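Local coordinates for protein acyl-coa oxidase (Arabidopsis thaliana, PDB 1W07) that oxidises long- and medium-chain acyl-CoAs to 2-trans-enoyl-CoAs with FAD and O2, releasing H2O2 in peroxisomal beta-oxidation, at residues Met21-Ala26 with Ala341-Phe346; Phe535-Leu539 with Leu552-Tyr557; Arg90-Asp94 with Asp611-Asn615; Ala378-Leu383 with Leu430-Val434. The protein carries 1 engineered substitution. One frame throughout, in Å; residues are numbered along the deposited sequence.

Interaction 1 of 4, residues Met21-Ala26 with Ala341-Phe346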
loop_
_atom_site.group_PDB
_atom_site.type_symbol
_atom_site.label_atom_id
_atom_site.label_comp_id
_atom_site.label_asym_id
_atom_site.label_seq_id
_atom_site.Cartn_x
_atom_site.Cartn_y
_atom_site.Cartn_z
ATOM N N MET B 21 -21.183 -15.433 17.500
ATOM C CA MET B 21 -19.965 -14.666 17.256
ATOM C C MET B 21 -20.336 -13.264 16.775
ATOM O O MET B 21 -19.602 -12.311 17.019
ATOM C CB MET B 21 -19.093 -15.345 16.199
ATOM C CG MET B 21 -17.717 -14.705 16.055
ATOM S SD MET B 21 -16.752 -14.803 17.578
ATOM C CE MET B 21 -15.860 -16.344 17.318
ATOM N N LYS B 22 -21.465 -13.142 16.073
ATOM C CA LYS B 22 -21.917 -11.837 15.571
ATOM C C LYS B 22 -22.151 -10.879 16.727
ATOM O O LYS B 22 -21.875 -9.685 16.621
ATOM C CB LYS B 22 -23.219 -11.965 14.768
ATOM C CG LYS B 22 -23.044 -12.590 13.384
ATOM C CD LYS B 22 -24.367 -12.635 12.612
ATOM C CE LYS B 22 -24.131 -13.103 11.178
ATOM N NZ LYS B 22 -25.402 -13.198 10.408
ATOM N N ILE B 23 -22.679 -11.401 17.832
ATOM C CA ILE B 23 -22.946 -10.583 19.017
ATOM C C ILE B 23 -21.632 -10.128 19.655
ATOM O O ILE B 23 -21.529 -9.012 20.161
ATOM C CB ILE B 23 -23.753 -11.372 20.060
ATOM C CG1 ILE B 23 -25.066 -11.859 19.430
ATOM C CG2 ILE B 23 -24.002 -10.503 21.298
ATOM C CD1 ILE B 23 -25.921 -10.744 18.867
ATOM N N VAL B 24 -20.637 -11.005 19.642
ATOM C CA VAL B 24 -19.330 -10.680 20.200
ATOM C C VAL B 24 -18.738 -9.485 19.443
ATOM O O VAL B 24 -18.243 -8.534 20.049
ATOM C CB VAL B 24 -18.344 -11.873 20.064
ATOM C CG1 VAL B 24 -16.956 -11.456 20.522
ATOM C CG2 VAL B 24 -18.842 -13.071 20.867
ATOM N N TRP B 25 -18.794 -9.544 18.115
ATOM C CA TRP B 25 -18.244 -8.487 17.264
ATOM C C TRP B 25 -18.953 -7.150 17.471
ATOM O O TRP B 25 -18.308 -6.102 17.532
ATOM C CB TRP B 25 -18.317 -8.901 15.781
ATOM C CG TRP B 25 -17.716 -7.895 14.828
ATOM C CD1 TRP B 25 -18.377 -6.969 14.070
ATOM C CD2 TRP B 25 -16.314 -7.682 14.593
ATOM N NE1 TRP B 25 -17.468 -6.190 13.380
ATOM C CE2 TRP B 25 -16.199 -6.610 13.684
ATOM C CE3 TRP B 25 -15.147 -8.298 15.066
ATOM C CZ2 TRP B 25 -14.958 -6.134 13.238
ATOM C CZ3 TRP B 25 -13.918 -7.827 14.626
ATOM C CH2 TRP B 25 -13.835 -6.751 13.717
ATOM N N ALA B 26 -20.276 -7.204 17.588
ATOM C CA ALA B 26 -21.090 -6.015 17.786
ATOM C C ALA B 26 -20.866 -5.427 19.171
ATOM O O ALA B 26 -21.008 -4.221 19.372
ATOM C CB ALA B 26 -22.570 -6.353 17.599
ATOM N N ALA B 341 -7.956 -8.162 13.308
ATOM C CA ALA B 341 -9.245 -7.477 13.271
ATOM C C ALA B 341 -9.926 -7.664 14.626
ATOM O O ALA B 341 -10.372 -6.696 15.234
ATOM C CB ALA B 341 -10.120 -8.041 12.144
ATOM N N TYR B 342 -10.003 -8.900 15.115
ATOM C CA TYR B 342 -10.627 -9.125 16.420
ATOM C C TYR B 342 -9.786 -8.496 17.539
ATOM O O TYR B 342 -10.314 -7.902 18.479
ATOM C CB TYR B 342 -10.806 -10.619 16.676
ATOM C CG TYR B 342 -11.997 -11.232 15.955
ATOM C CD1 TYR B 342 -11.966 -11.464 14.580
ATOM C CD2 TYR B 342 -13.152 -11.581 16.651
ATOM C CE1 TYR B 342 -13.058 -12.038 13.913
ATOM C CE2 TYR B 342 -14.253 -12.144 16.005
ATOM C CZ TYR B 342 -14.200 -12.373 14.635
ATOM O OH TYR B 342 -15.274 -12.938 13.988
ATOM N N ALA B 343 -8.471 -8.622 17.433
ATOM C CA ALA B 343 -7.596 -8.041 18.430
ATOM C C ALA B 343 -7.833 -6.527 18.558
ATOM O O ALA B 343 -7.919 -6.000 19.675
ATOM C CB ALA B 343 -6.149 -8.329 18.079
ATOM N N PHE B 344 -7.947 -5.830 17.428
ATOM C CA PHE B 344 -8.165 -4.378 17.431
ATOM C C PHE B 344 -9.569 -4.030 17.888
ATOM O O PHE B 344 -9.800 -2.978 18.480
ATOM C CB PHE B 344 -7.902 -3.776 16.048
ATOM C CG PHE B 344 -6.484 -3.937 15.565
ATOM C CD1 PHE B 344 -5.462 -4.335 16.432
ATOM C CD2 PHE B 344 -6.169 -3.658 14.240
ATOM C CE1 PHE B 344 -4.148 -4.448 15.976
ATOM C CE2 PHE B 344 -4.873 -3.762 13.777
ATOM C CZ PHE B 344 -3.851 -4.161 14.646
ATOM N N ARG B 345 -10.521 -4.912 17.615
ATOM C CA ARG B 345 -11.900 -4.706 18.066
ATOM C C ARG B 345 -11.926 -4.724 19.624
ATOM O O ARG B 345 -12.481 -3.829 20.269
ATOM C CB ARG B 345 -12.762 -5.849 17.513
ATOM C CG ARG B 345 -14.254 -5.667 17.658
ATOM C CD ARG B 345 -14.703 -4.519 16.791
ATOM N NE ARG B 345 -16.144 -4.512 16.615
ATOM C CZ ARG B 345 -16.767 -3.760 15.716
ATOM N NH1 ARG B 345 -16.070 -2.960 14.911
ATOM N NH2 ARG B 345 -18.088 -3.801 15.624
ATOM N N PHE B 346 -11.307 -5.745 20.219
ATOM C CA PHE B 346 -11.274 -5.879 21.677
ATOM C C PHE B 346 -10.456 -4.760 22.345
ATOM O O PHE B 346 -10.849 -4.229 23.395
ATOM C CB PHE B 346 -10.723 -7.264 22.052
ATOM C CG PHE B 346 -11.589 -8.416 21.566
ATOM C CD1 PHE B 346 -11.019 -9.626 21.173
ATOM C CD2 PHE B 346 -12.975 -8.278 21.476
ATOM C CE1 PHE B 346 -11.814 -10.676 20.691
ATOM C CE2 PHE B 346 -13.784 -9.316 20.998
ATOM C CZ PHE B 346 -13.197 -10.522 20.601
#

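Interaction 2 of 4, residues Phe535-Leu539 with Leu552-Tyr557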
loop_
_atom_site.group_PDB
_atom_site.type_symbol
_atom_site.label_atom_id
_atom_site.label_comp_id
_atom_site.label_asym_id
_atom_site.label_seq_id
_atom_site.Cartn_x
_atom_site.Cartn_y
_atom_site.Cartn_z
ATOM N N PHE B 535 -6.388 -8.848 24.604
ATOM C CA PHE B 535 -7.031 -9.972 23.924
ATOM C C PHE B 535 -7.096 -11.142 24.913
ATOM O O PHE B 535 -8.122 -11.807 25.034
ATOM C CB PHE B 535 -6.230 -10.373 22.679
ATOM C CG PHE B 535 -7.042 -11.075 21.624
ATOM C CD1 PHE B 535 -6.658 -11.010 20.291
ATOM C CD2 PHE B 535 -8.193 -11.786 21.958
ATOM C CE1 PHE B 535 -7.413 -11.642 19.297
ATOM C CE2 PHE B 535 -8.955 -12.421 20.976
ATOM C CZ PHE B 535 -8.560 -12.346 19.638
ATOM N N ILE B 536 -5.994 -11.396 25.615
ATOM C CA ILE B 536 -5.938 -12.468 26.611
ATOM C C ILE B 536 -6.942 -12.171 27.739
ATOM O O ILE B 536 -7.556 -13.080 28.300
ATOM C CB ILE B 536 -4.509 -12.591 27.213
ATOM C CG1 ILE B 536 -3.540 -13.067 26.133
ATOM C CG2 ILE B 536 -4.514 -13.533 28.419
ATOM C CD1 ILE B 536 -2.099 -13.201 26.598
ATOM N N ALA B 537 -7.108 -10.892 28.066
ATOM C CA ALA B 537 -8.041 -10.500 29.115
ATOM C C ALA B 537 -9.469 -10.728 28.637
ATOM O O ALA B 537 -10.353 -11.084 29.419
ATOM C CB ALA B 537 -7.848 -9.033 29.477
ATOM N N LYS B 538 -9.692 -10.521 27.344
ATOM C CA LYS B 538 -11.021 -10.688 26.780
ATOM C C LYS B 538 -11.486 -12.125 26.921
ATOM O O LYS B 538 -12.669 -12.379 27.163
ATOM C CB LYS B 538 -11.022 -10.296 25.304
ATOM C CG LYS B 538 -12.385 -10.435 24.628
ATOM C CD LYS B 538 -13.405 -9.469 25.219
ATOM C CE LYS B 538 -14.758 -9.609 24.534
ATOM N NZ LYS B 538 -15.729 -8.598 25.038
ATOM N N LEU B 539 -10.551 -13.057 26.770
ATOM C CA LEU B 539 -10.858 -14.482 26.860
ATOM C C LEU B 539 -11.179 -14.918 28.285
ATOM O O LEU B 539 -11.680 -16.023 28.495
ATOM C CB LEU B 539 -9.681 -15.308 26.342
ATOM C CG LEU B 539 -9.208 -15.039 24.917
ATOM C CD1 LEU B 539 -8.016 -15.923 24.620
ATOM C CD2 LEU B 539 -10.325 -15.309 23.932
ATOM N N LEU B 552 -11.982 -17.698 19.389
ATOM C CA LEU B 552 -11.347 -16.445 19.793
ATOM C C LEU B 552 -9.970 -16.756 20.389
ATOM O O LEU B 552 -9.014 -15.989 20.234
ATOM C CB LEU B 552 -12.210 -15.707 20.822
ATOM C CG LEU B 552 -13.536 -15.167 20.275
ATOM C CD1 LEU B 552 -14.334 -14.514 21.398
ATOM C CD2 LEU B 552 -13.248 -14.166 19.159
ATOM N N ASN B 553 -9.871 -17.898 21.064
ATOM C CA ASN B 553 -8.612 -18.324 21.669
ATOM C C ASN B 553 -7.610 -18.586 20.550
ATOM O O ASN B 553 -6.448 -18.180 20.633
ATOM C CB ASN B 553 -8.822 -19.592 22.500
ATOM C CG ASN B 553 -7.602 -19.956 23.316
ATOM O OD1 ASN B 553 -7.414 -19.471 24.432
ATOM N ND2 ASN B 553 -6.748 -20.797 22.751
ATOM N N ASN B 554 -8.063 -19.257 19.496
ATOM C CA ASN B 554 -7.190 -19.531 18.353
ATOM C C ASN B 554 -6.633 -18.223 17.784
ATOM O O ASN B 554 -5.436 -18.085 17.585
ATOM C CB ASN B 554 -7.954 -20.277 17.234
ATOM C CG ASN B 554 -8.278 -21.730 17.579
ATOM O OD1 ASN B 554 -7.534 -22.395 18.306
ATOM N ND2 ASN B 554 -9.369 -22.239 17.015
ATOM N N LEU B 555 -7.518 -17.266 17.514
ATOM C CA LEU B 555 -7.107 -15.985 16.955
ATOM C C LEU B 555 -6.190 -15.229 17.917
ATOM O O LEU B 555 -5.194 -14.635 17.499
ATOM C CB LEU B 555 -8.339 -15.132 16.618
ATOM C CG LEU B 555 -9.293 -15.692 15.552
ATOM C CD1 LEU B 555 -10.511 -14.759 15.385
ATOM C CD2 LEU B 555 -8.522 -15.861 14.237
ATOM N N CYS B 556 -6.516 -15.263 19.207
ATOM C CA CYS B 556 -5.705 -14.584 20.207
ATOM C C CYS B 556 -4.256 -15.009 20.121
ATOM O O CYS B 556 -3.365 -14.161 20.089
ATOM C CB CYS B 556 -6.222 -14.864 21.623
ATOM S SG CYS B 556 -5.200 -14.181 22.963
ATOM N N TYR B 557 -4.003 -16.318 20.090
ATOM C CA TYR B 557 -2.625 -16.777 20.040
ATOM C C TYR B 557 -1.979 -16.702 18.669
ATOM O O TYR B 557 -0.748 -16.699 18.564
ATOM C CB TYR B 557 -2.500 -18.172 20.668
ATOM C CG TYR B 557 -2.745 -18.112 22.152
ATOM C CD1 TYR B 557 -4.031 -18.274 22.671
ATOM C CD2 TYR B 557 -1.718 -17.764 23.034
ATOM C CE1 TYR B 557 -4.287 -18.077 24.028
ATOM C CE2 TYR B 557 -1.973 -17.567 24.391
ATOM C CZ TYR B 557 -3.249 -17.717 24.879
ATOM O OH TYR B 557 -3.488 -17.447 26.208
#

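Interaction 3 of 4, residues Arg90-Asp94 with Asp611-Asn615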
loop_
_atom_site.group_PDB
_atom_site.type_symbol
_atom_site.label_atom_id
_atom_site.label_comp_id
_atom_site.label_asym_id
_atom_site.label_seq_id
_atom_site.Cartn_x
_atom_site.Cartn_y
_atom_site.Cartn_z
ATOM N N ARG B 90 -25.149 7.078 8.975
ATOM C CA ARG B 90 -24.029 7.695 8.277
ATOM C C ARG B 90 -22.914 6.674 8.072
ATOM O O ARG B 90 -22.241 6.674 7.039
ATOM C CB ARG B 90 -23.492 8.890 9.065
ATOM C CG ARG B 90 -24.426 10.096 9.111
ATOM C CD ARG B 90 -23.695 11.310 9.661
ATOM N NE ARG B 90 -23.371 11.160 11.076
ATOM C CZ ARG B 90 -24.226 11.401 12.065
ATOM N NH1 ARG B 90 -25.460 11.813 11.797
ATOM N NH2 ARG B 90 -23.850 11.218 13.323
ATOM N N HIS B 91 -22.722 5.807 9.061
ATOM C CA HIS B 91 -21.701 4.775 8.995
ATOM C C HIS B 91 -21.913 3.872 7.786
ATOM O O HIS B 91 -20.972 3.611 7.023
ATOM C CB HIS B 91 -21.721 3.944 10.279
ATOM C CG HIS B 91 -20.866 2.717 10.227
ATOM N ND1 HIS B 91 -19.490 2.765 10.237
ATOM C CD2 HIS B 91 -21.197 1.406 10.145
ATOM C CE1 HIS B 91 -19.006 1.536 10.171
ATOM N NE2 HIS B 91 -20.022 0.691 10.110
ATOM N N PHE B 92 -23.137 3.383 7.596
ATOM C CA PHE B 92 -23.375 2.508 6.458
ATOM C C PHE B 92 -23.493 3.210 5.100
ATOM O O PHE B 92 -23.259 2.591 4.070
ATOM C CB PHE B 92 -24.569 1.596 6.743
ATOM C CG PHE B 92 -24.297 0.587 7.828
ATOM C CD1 PHE B 92 -24.882 0.716 9.084
ATOM C CD2 PHE B 92 -23.428 -0.476 7.599
ATOM C CE1 PHE B 92 -24.606 -0.197 10.100
ATOM C CE2 PHE B 92 -23.145 -1.397 8.609
ATOM C CZ PHE B 92 -23.732 -1.257 9.859
ATOM N N ILE B 93 -23.826 4.495 5.095
ATOM C CA ILE B 93 -23.889 5.251 3.841
ATOM C C ILE B 93 -22.462 5.179 3.258
ATOM O O ILE B 93 -22.262 5.227 2.038
ATOM C CB ILE B 93 -24.323 6.720 4.099
ATOM C CG1 ILE B 93 -25.812 6.752 4.462
ATOM C CG2 ILE B 93 -24.038 7.589 2.877
ATOM C CD1 ILE B 93 -26.333 8.147 4.820
ATOM N N ASP B 94 -21.483 5.074 4.160
ATOM C CA ASP B 94 -20.083 4.890 3.802
ATOM C C ASP B 94 -19.518 5.871 2.776
ATOM O O ASP B 94 -18.907 5.469 1.785
ATOM C CB ASP B 94 -19.938 3.455 3.299
ATOM C CG ASP B 94 -18.498 3.013 3.188
ATOM O OD1 ASP B 94 -18.195 2.245 2.255
ATOM O OD2 ASP B 94 -17.680 3.411 4.040
ATOM N N ASP B 611 -23.814 -6.973 1.330
ATOM C CA ASP B 611 -23.037 -6.864 0.102
ATOM C C ASP B 611 -22.956 -5.400 -0.300
ATOM O O ASP B 611 -21.955 -4.949 -0.872
ATOM C CB ASP B 611 -23.686 -7.661 -1.027
ATOM C CG ASP B 611 -23.323 -9.133 -0.988
ATOM O OD1 ASP B 611 -22.347 -9.497 -0.301
ATOM O OD2 ASP B 611 -24.011 -9.918 -1.662
ATOM N N HIS B 612 -24.019 -4.655 -0.009
ATOM C CA HIS B 612 -24.045 -3.237 -0.342
ATOM C C HIS B 612 -22.912 -2.503 0.370
ATOM O O HIS B 612 -22.224 -1.685 -0.240
ATOM C CB HIS B 612 -25.390 -2.613 0.046
ATOM C CG HIS B 612 -25.438 -1.125 -0.110
ATOM N ND1 HIS B 612 -24.942 -0.263 0.842
ATOM C CD2 HIS B 612 -25.904 -0.347 -1.116
ATOM C CE1 HIS B 612 -25.101 0.983 0.432
ATOM N NE2 HIS B 612 -25.681 0.960 -0.755
ATOM N N TYR B 613 -22.712 -2.803 1.652
ATOM C CA TYR B 613 -21.663 -2.137 2.428
ATOM C C TYR B 613 -20.268 -2.564 1.970
ATOM O O TYR B 613 -19.369 -1.729 1.812
ATOM C CB TYR B 613 -21.818 -2.441 3.913
ATOM C CG TYR B 613 -20.833 -1.698 4.789
ATOM C CD1 TYR B 613 -20.860 -0.305 4.873
ATOM C CD2 TYR B 613 -19.877 -2.388 5.532
ATOM C CE1 TYR B 613 -19.963 0.378 5.679
ATOM C CE2 TYR B 613 -18.980 -1.719 6.336
ATOM C CZ TYR B 613 -19.028 -0.341 6.411
ATOM O OH TYR B 613 -18.168 0.291 7.262
ATOM N N LEU B 614 -20.091 -3.866 1.764
ATOM C CA LEU B 614 -18.809 -4.399 1.323
ATOM C C LEU B 614 -18.456 -3.892 -0.058
ATOM O O LEU B 614 -17.277 -3.685 -0.358
ATOM C CB LEU B 614 -18.824 -5.932 1.310
ATOM C CG LEU B 614 -18.457 -6.684 2.599
ATOM C CD1 LEU B 614 -18.436 -8.189 2.333
ATOM C CD2 LEU B 614 -17.097 -6.220 3.091
ATOM N N ASN B 615 -19.477 -3.729 -0.900
ATOM C CA ASN B 615 -19.299 -3.225 -2.266
ATOM C C ASN B 615 -18.156 -3.957 -2.960
ATOM O O ASN B 615 -17.265 -3.328 -3.527
ATOM C CB ASN B 615 -18.999 -1.730 -2.204
ATOM C CG ASN B 615 -19.164 -1.046 -3.540
ATOM O OD1 ASN B 615 -20.149 -1.270 -4.242
ATOM N ND2 ASN B 615 -18.220 -0.182 -3.885
HETATM O O HOH W 1 -18.321 3.092 7.002
HETATM O O HOH W 2 -24.116 -0.035 3.482
#

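Interaction 4 of 4, residues Ala378-Leu383 with Leu430-Val434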
loop_
_atom_site.group_PDB
_atom_site.type_symbol
_atom_site.label_atom_id
_atom_site.label_comp_id
_atom_site.label_asym_id
_atom_site.label_seq_id
_atom_site.Cartn_x
_atom_site.Cartn_y
_atom_site.Cartn_z
ATOM N N ALA B 378 -2.313 7.328 22.106
ATOM C CA ALA B 378 -1.471 7.736 20.987
ATOM C C ALA B 378 -0.802 6.542 20.303
ATOM O O ALA B 378 -0.806 6.424 19.069
ATOM C CB ALA B 378 -0.402 8.749 21.453
ATOM N N GLY B 379 -0.232 5.664 21.124
ATOM C CA GLY B 379 0.447 4.487 20.610
ATOM C C GLY B 379 -0.468 3.498 19.919
ATOM O O GLY B 379 -0.112 2.925 18.882
ATOM N N LEU B 380 -1.650 3.294 20.491
ATOM C CA LEU B 380 -2.605 2.363 19.902
ATOM C C LEU B 380 -3.149 2.911 18.607
ATOM O O LEU B 380 -3.393 2.158 17.678
ATOM C CB LEU B 380 -3.751 2.078 20.877
ATOM C CG LEU B 380 -3.395 1.239 22.112
ATOM C CD1 LEU B 380 -4.634 1.042 22.995
ATOM C CD2 LEU B 380 -2.820 -0.095 21.645
ATOM N N LYS B 381 -3.349 4.224 18.553
ATOM C CA LYS B 381 -3.849 4.869 17.340
ATOM C C LYS B 381 -2.824 4.611 16.241
ATOM O O LYS B 381 -3.179 4.241 15.123
ATOM C CB LYS B 381 -4.044 6.381 17.569
ATOM C CG LYS B 381 -4.589 7.151 16.367
ATOM C CD LYS B 381 -3.487 7.494 15.380
ATOM C CE LYS B 381 -4.000 8.328 14.222
ATOM N NZ LYS B 381 -2.917 8.617 13.243
ATOM N N SER B 382 -1.547 4.783 16.572
ATOM C CA SER B 382 -0.450 4.555 15.621
ATOM C C SER B 382 -0.329 3.098 15.205
ATOM O O SER B 382 -0.215 2.776 14.022
ATOM C CB SER B 382 0.885 4.981 16.244
ATOM O OG SER B 382 1.933 4.830 15.318
ATOM N N LEU B 383 -0.328 2.217 16.197
ATOM C CA LEU B 383 -0.185 0.800 15.929
ATOM C C LEU B 383 -1.293 0.224 15.051
ATOM O O LEU B 383 -1.020 -0.379 14.022
ATOM C CB LEU B 383 -0.115 0.021 17.247
ATOM C CG LEU B 383 0.352 -1.437 17.116
ATOM C CD1 LEU B 383 1.873 -1.464 17.076
ATOM C CD2 LEU B 383 -0.147 -2.265 18.290
ATOM N N LEU B 430 3.578 10.221 16.789
ATOM C CA LEU B 430 2.826 9.743 17.949
ATOM C C LEU B 430 3.582 8.691 18.760
ATOM O O LEU B 430 3.534 8.700 19.989
ATOM C CB LEU B 430 1.462 9.174 17.515
ATOM C CG LEU B 430 0.456 10.223 17.048
ATOM C CD1 LEU B 430 -0.770 9.568 16.406
ATOM C CD2 LEU B 430 0.060 11.075 18.243
ATOM N N GLN B 431 4.278 7.790 18.070
ATOM C CA GLN B 431 5.033 6.745 18.744
ATOM C C GLN B 431 6.234 7.326 19.488
ATOM O O GLN B 431 6.707 6.747 20.468
ATOM C CB GLN B 431 5.493 5.676 17.746
ATOM C CG GLN B 431 4.374 4.729 17.262
ATOM C CD GLN B 431 3.812 3.832 18.365
ATOM O OE1 GLN B 431 4.115 4.007 19.547
ATOM N NE2 GLN B 431 2.981 2.865 17.978
ATOM N N LEU B 432 6.727 8.476 19.037
ATOM C CA LEU B 432 7.856 9.107 19.712
ATOM C C LEU B 432 7.392 9.657 21.054
ATOM O O LEU B 432 8.155 9.704 22.018
ATOM C CB LEU B 432 8.438 10.228 18.843
ATOM C CG LEU B 432 9.211 9.737 17.606
ATOM C CD1 LEU B 432 9.533 10.911 16.695
ATOM C CD2 LEU B 432 10.479 9.032 18.060
ATOM N N GLN B 433 6.133 10.071 21.116
ATOM C CA GLN B 433 5.575 10.588 22.358
ATOM C C GLN B 433 5.508 9.440 23.357
ATOM O O GLN B 433 5.807 9.616 24.542
ATOM C CB GLN B 433 4.178 11.166 22.115
ATOM C CG GLN B 433 4.198 12.588 21.565
ATOM C CD GLN B 433 2.905 12.977 20.869
ATOM O OE1 GLN B 433 1.808 12.601 21.299
ATOM N NE2 GLN B 433 3.026 13.746 19.796
ATOM N N VAL B 434 5.122 8.258 22.880
ATOM C CA VAL B 434 5.045 7.087 23.752
ATOM C C VAL B 434 6.447 6.777 24.264
ATOM O O VAL B 434 6.636 6.486 25.445
ATOM C CB VAL B 434 4.488 5.852 22.994
ATOM C CG1 VAL B 434 4.573 4.598 23.877
ATOM C CG2 VAL B 434 3.043 6.106 22.588
HETATM O O HOH W 3 3.260 2.415 15.438
#

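Interaction 1 of 4, residues Met21-Ala26 with Ala341-Phe346
A cation-pi stack of Arg345 on Trp25 ties the N-terminal helix 18-26 to the long helix 328-363. The guanidinium lies almost flat on the indole, with the planes 10° apart. Arg345 CZ sits 3.7 Å from the centroid of the five-membered ring. Further back along the chain, Arg345 CD rests over the six-membered ring of Trp25. The same arginine also binds the backbone of Trp25, side-on and with two nitrogens. Arg345 NE reaches Trp25 O at 2.8 Å and Arg345 NH2 reaches that oxygen at 3.0 Å. Both bonds lie close to the guanidinium plane, which helps fix its rotation. The indole is turned back beside its own carbonyl (chi1 -177°), and one arginine can therefore serve ring and oxygen together. Arg345 NH1 hydrogen-bonds to the side chains of Ser293 and Asn294.

The contact thus fastens the N-terminal region of the acyl-CoA oxidase fold to its C-alpha1 helical bundle. On the bundle side, Tyr342 turns its face to the edge of the indole in a T-shaped pair, centroids 5.1 Å apart. Met21 SD lies obliquely to this tyrosine, 4.0 Å from Tyr342 CE2, a Met-aromatic contact. Tyr342 OH bonds to Leu603 O. Replacing Trp25 with an alanine would probably strip the guanidinium of its stacking surface and open a gap against Tyr342. Val24 CG1 meets the edge of the Phe346 ring, 3.9 Å from CE2.

Interaction 2 of 4, residues Phe535-Leu539 with Leu552-Tyr557
Segments 535-539 and 552-557 pass each other in opposite senses, with Phe535 CA 6.1 Å from Cys556 CA and Leu539 CA 6.8 Å from Asn553 CA. Cys556 is the central residue of the contact. Its CA sits over the middle of the Phe535 ring, 3.6 Å from the centroid and 14° off the normal, a CH-pi contact. Its SG approaches the same ring obliquely, a Cys sulfur-aromatic contact. The thiol points back at the facing helix, because SG stands opposite its backbone N (chi1 175°). There it also meets Ile536, with CG1 3.7 Å from Cys556 SG.

Leu539 splits its two methyls. Leu539 CD1 packs on Cys556 CB at 3.6 Å and also touches the amide oxygen of Asn553. Leu539 CD2 lies 3.7 Å from Leu552 CB. The rim of the Phe535 ring reaches further, with CZ 4.1 Å from Leu555 CB.

Beyond the pair, Phe346 of helix 328-363 meets Phe535 edge-to-face. Pro480 and Leu484 border Ile536. An alanine in place of Phe535 would probably leave the backbone at Cys556 without its aromatic cover and take away the partner of Phe346. Contact by side chains of this kind, largely apolar, is what joins helices 516-538 and 548-566, consecutive helices running in opposite senses where they meet, in the C-terminal alpha-helical region that distinguishes acyl-CoA oxidases from the shorter acyl-CoA dehydrogenases.

Interaction 3 of 4, residues Arg90-Asp94 with Asp611-Asn615
Phe92 and Tyr613 meet as a T-shaped pair. The edge of Phe92 points at the face of Tyr613, with centroids 5.3 Å apart and planes at 73°. The nearest atoms are Phe92 CD2 and Tyr613 CD1, at 3.7 Å. Tyr613 CG lies anti to the backbone N (chi1 -175°), which helps carry the ring across to Phe92 and His91. His91 comes to the hydroxyl end of the tyrosine, where its CE1 lies 3.3 Å from Tyr613 OH. The two rings are oblique to each other. Asp94 CB approaches the tyrosine ring obliquely, 3.9 Å from Tyr613 CE1.

Two waters complete this shell. The first lies at the edge of the Tyr613 ring. It accepts a hydrogen bond from Tyr613 OH at 2.8 Å and donates to His91 O and Asp94 OD2. The second gives a hydrogen bond to Phe92 O at 2.8 Å and also bonds His612 ND1. Two carbonyls at the C-terminal end of helix 83-93 are satisfied in this way.

Farther out, Asp94 OD1 forms salt bridges with Arg298 and Lys50. Arg298 also makes a cation-pi contact with Tyr613, so one arginine holds both the carboxylate and the ring. His612 NE2 bonds to Phe48 O. Within segment 90-94, His91 CD2 lies over the face of Phe92. His91, Phe92 and Tyr613 thus form an aromatic cluster where the end of an N-terminal helix meets the short helix 611-614 of the C-terminal region.

Interaction 4 of 4, residues Ala378-Leu383 with Leu430-Val434
Ser382 OG, facing Gln431, holds two hydrogen bonds. A water donates to it at 2.8 Å, and it also bonds to Asn427 O. That water accepts from Gln431 NE2 at 2.6 Å, so it bridges the two helices. The glutamine reaches across because its chain folds at chi2 (-66°). The fold presses Gln431 CG against Ser382 OG, 3.1 Å away. It also brings Gln431 NE2 to 3.2 Å from Gly379 O. Gln431 OE1 and NE2 both lie near Gly379.

Helices 370-398 and 427-443 belong to the C-alpha1 helical bundle of the acyl-CoA dehydrogenase superfamily. They run in roughly opposite senses, crossing at -141°, with segment axes 8.4 Å apart. Gly379 has no side chain, and Val434 CG2 settles directly against its backbone, 3.6 Å from Gly379 N.

Leu430 works with both methyls. Leu430 CD2 packs on Ala378 CB. Leu430 CD1 meets the aliphatic part of Lys381, 3.6 Å from Lys381 CD. The lysine runs past this methyl at about a right angle and carries its amine beyond it. There NZ is gripped by Ala420 O, Tyr423 O, Gly425 O and Asn427 OD1. Ala420, Tyr423 and Gly425 lie in the loop that carries Glu424, the probable proton acceptor, and Asn427 opens helix 427-443. The side chains of Lys381 and Glu424 come within about 4 Å. On another side of helix 427-443, Leu432 touches the FAD.

Interactions 1 and 2 form one continuous core. Phe346 CE1 lies 3.4 Å from Phe535 CE2, and Tyr342 CD2 lies 3.6 Å from Leu552 CD2. Helices 18-26, 328-363, 516-538 and 548-566 meet there, with Leu552 also touching Met21 and Val24. Interaction 4 stands apart, its centre about 22 Å from that of interaction 1, but their nearest atoms are about 5 Å apart. It is the one beside the FAD and Glu424; the other three lie away from the annotated sites. Interaction 3 is about 18 Å from interaction 1 between centres. Both join the N-terminal region to later helices, and their segments alternate along the chain.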